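Side-chain contact in pyocin-S2 (Pseudomonas aeruginosa, PDB 5ODW), which kills sensitive bacterial cells by breaking down chromosomal DNA and blocking lipid synthesis, this chain being its N-terminal part without the nuclease domain: residues Ala130-Phe133 with Pro134-Glu138. Sequence-based numbering, arbitrary orientation.
Sequences ASDF and PQKSE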
ATOM      1  N   ALA C 130      -3.199 -25.111  28.647  1.00 48.51           N
ATOM      2  CA  ALA C 130      -3.229 -24.502  29.973  1.00 48.56           C
ATOM      3  C   ALA C 130      -4.584 -24.685  30.639  1.00 53.43           C
ATOM      4  O   ALA C 130      -5.619 -24.692  29.982  1.00 52.11           O
ATOM      5  CB  ALA C 130      -2.874 -23.026  29.894  1.00 48.80           C
ATOM      6  N   SER C 131      -4.568 -24.829  31.958  1.00 52.39           N
ATOM      7  CA  SER C 131      -5.787 -25.024  32.729  1.00 51.84           C
ATOM      8  C   SER C 131      -6.711 -23.824  32.582  1.00 56.77           C
ATOM      9  O   SER C 131      -7.928 -23.960  32.528  1.00 55.05           O
ATOM     10  CB  SER C 131      -5.451 -25.256  34.203  1.00 53.97           C
ATOM     11  OG  SER C 131      -4.691 -24.188  34.727  1.00 60.10           O
ATOM     12  N   ASP C 132      -6.107 -22.647  32.541  1.00 55.33           N
ATOM     13  CA  ASP C 132      -6.822 -21.384  32.408  1.00 55.45           C
ATOM     14  C   ASP C 132      -7.248 -21.083  30.981  1.00 56.66           C
ATOM     15  O   ASP C 132      -7.718 -19.991  30.689  1.00 55.30           O
ATOM     16  CB  ASP C 132      -5.929 -20.249  32.913  1.00 59.77           C
ATOM     17  CG  ASP C 132      -6.663 -18.929  33.019  1.00 78.66           C
ATOM     18  OD1 ASP C 132      -7.911 -18.932  33.004  1.00 81.53           O
ATOM     19  OD2 ASP C 132      -5.987 -17.884  33.125  1.00 85.67           O
ATOM     20  N   PHE C 133      -7.089 -22.054  30.093  1.00 51.87           N
ATOM     21  CA  PHE C 133      -7.419 -21.863  28.687  1.00 49.56           C
ATOM     22  C   PHE C 133      -8.877 -21.502  28.409  1.00 52.49           C
ATOM     23  O   PHE C 133      -9.145 -20.658  27.560  1.00 51.71           O
ATOM     24  CB  PHE C 133      -7.034 -23.104  27.884  1.00 50.46           C
ATOM     25  CG  PHE C 133      -7.612 -23.125  26.502  1.00 50.19           C
ATOM     26  CD1 PHE C 133      -7.215 -22.200  25.560  1.00 52.36           C
ATOM     27  CD2 PHE C 133      -8.550 -24.071  26.147  1.00 50.75           C
ATOM     28  CE1 PHE C 133      -7.744 -22.216  24.289  1.00 51.68           C
ATOM     29  CE2 PHE C 133      -9.084 -24.094  24.879  1.00 51.71           C
ATOM     30  CZ  PHE C 133      -8.680 -23.166  23.948  1.00 49.28           C
ATOM     31  N   PRO C 134      -9.823 -22.123  29.124  1.00 47.54           N
ATOM     32  CA  PRO C 134     -11.227 -21.796  28.863  1.00 46.23           C
ATOM     33  C   PRO C 134     -11.484 -20.324  29.131  1.00 50.92           C
ATOM     34  O   PRO C 134     -12.208 -19.672  28.389  1.00 51.27           O
ATOM     35  CB  PRO C 134     -11.971 -22.656  29.880  1.00 48.20           C
ATOM     36  CG  PRO C 134     -11.071 -23.816  30.105  1.00 52.07           C
ATOM     37  CD  PRO C 134      -9.681 -23.264  30.041  1.00 48.70           C
ATOM     38  N   GLN C 135     -10.887 -19.813  30.194  1.00 48.13           N
ATOM     39  CA  GLN C 135     -10.997 -18.396  30.560  1.00 48.28           C
ATOM     40  C   GLN C 135     -10.392 -17.490  29.502  1.00 49.62           C
ATOM     41  O   GLN C 135     -10.945 -16.432  29.208  1.00 49.11           O
ATOM     42  CB  GLN C 135     -10.326 -18.128  31.927  1.00 51.83           C
ATOM     43  CG  GLN C 135     -10.992 -18.825  33.116  1.00 72.38           C
ATOM     44  CD  GLN C 135     -10.403 -20.184  33.420  1.00 97.97           C
ATOM     45  OE1 GLN C 135      -9.391 -20.314  34.121  1.00 93.17           O
ATOM     46  NE2 GLN C 135     -11.063 -21.234  32.956  1.00 93.70           N
ATOM     47  N   LYS C 136      -9.263 -17.930  28.918  1.00 45.58           N
ATOM     48  CA  LYS C 136      -8.430 -17.195  27.966  1.00 44.31           C
ATOM     49  C   LYS C 136      -8.756 -17.414  26.478  1.00 45.44           C
ATOM     50  O   LYS C 136      -8.335 -16.596  25.663  1.00 44.79           O
ATOM     51  CB  LYS C 136      -6.939 -17.484  28.237  1.00 47.81           C
ATOM     52  CG  LYS C 136      -6.467 -17.014  29.631  1.00 65.13           C
ATOM     53  CD  LYS C 136      -5.963 -15.562  29.671  1.00 70.72           C
ATOM     54  CE  LYS C 136      -5.836 -15.039  31.080  1.00 79.44           C
ATOM     55  NZ  LYS C 136      -7.124 -14.494  31.594  1.00 86.07           N
ATOM     56  N   SER C 137      -9.558 -18.444  26.132  1.00 40.25           N
ATOM     57  CA  SER C 137      -9.920 -18.793  24.744  1.00 37.87           C
ATOM     58  C   SER C 137     -10.515 -17.666  23.890  1.00 40.29           C
ATOM     59  O   SER C 137     -10.047 -17.501  22.770  1.00 39.65           O
ATOM     60  CB  SER C 137     -10.849 -20.005  24.697  1.00 38.80           C
ATOM     61  OG  SER C 137     -11.175 -20.382  23.368  1.00 35.45           O
ATOM     62  N   GLU C 138     -11.540 -16.953  24.349  1.00 36.82           N
ATOM     63  CA  GLU C 138     -12.129 -15.887  23.525  1.00 36.22           C
ATOM     64  C   GLU C 138     -11.185 -14.719  23.233  1.00 40.95           C
ATOM     65  O   GLU C 138     -11.134 -14.221  22.115  1.00 39.04           O
ATOM     66  CB  GLU C 138     -13.463 -15.391  24.092  1.00 38.12           C
ATOM     67  CG  GLU C 138     -14.184 -14.425  23.164  1.00 46.44           C
ATOM     68  CD  GLU C 138     -15.682 -14.378  23.390  1.00 57.20           C
ATOM     69  OE1 GLU C 138     -16.351 -13.522  22.781  1.00 40.85           O
ATOM     70  OE2 GLU C 138     -16.193 -15.199  24.171  1.00 52.76           O
TER
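At the N-terminus of helix 133-148, a type I beta turn from A130 to F133 leads into the first helical turn. D132 holds the N-cap position, but its carboxylate makes no capping bond. The first helical bond is K136 N to D132 O (3.1 Å), made in the carbonyl plane. F133 O receives weak, bent bonds from K136 N and from S137 N. D132 and K136 also form a long salt bridge, OD2 to NZ 3.9 Å. The lysine chain bends at chi2 (-89°), with CE 3.5 Å from D132 OD2; a further bend at chi4 sets the place of NZ. This pair lies on the more exposed side of the turn. On the buried side, CG of F133 is anti to the backbone N (chi1 167°), which puts the ring where S137 CB sits over one face, a CH-pi contact 4.2 Å from the centroid. P134 CD lies 3.1 Å from S131 O across the turn. S137 OG is hydrogen-bonded to Y54 OH and H159 ND1. These bonds tie the helix to helices 47-70 and 153-204. F133 also packs on E162 and L163 of helix 153-204, and P134 O accepts a hydrogen bond from R58 NH1 of helix 47-70.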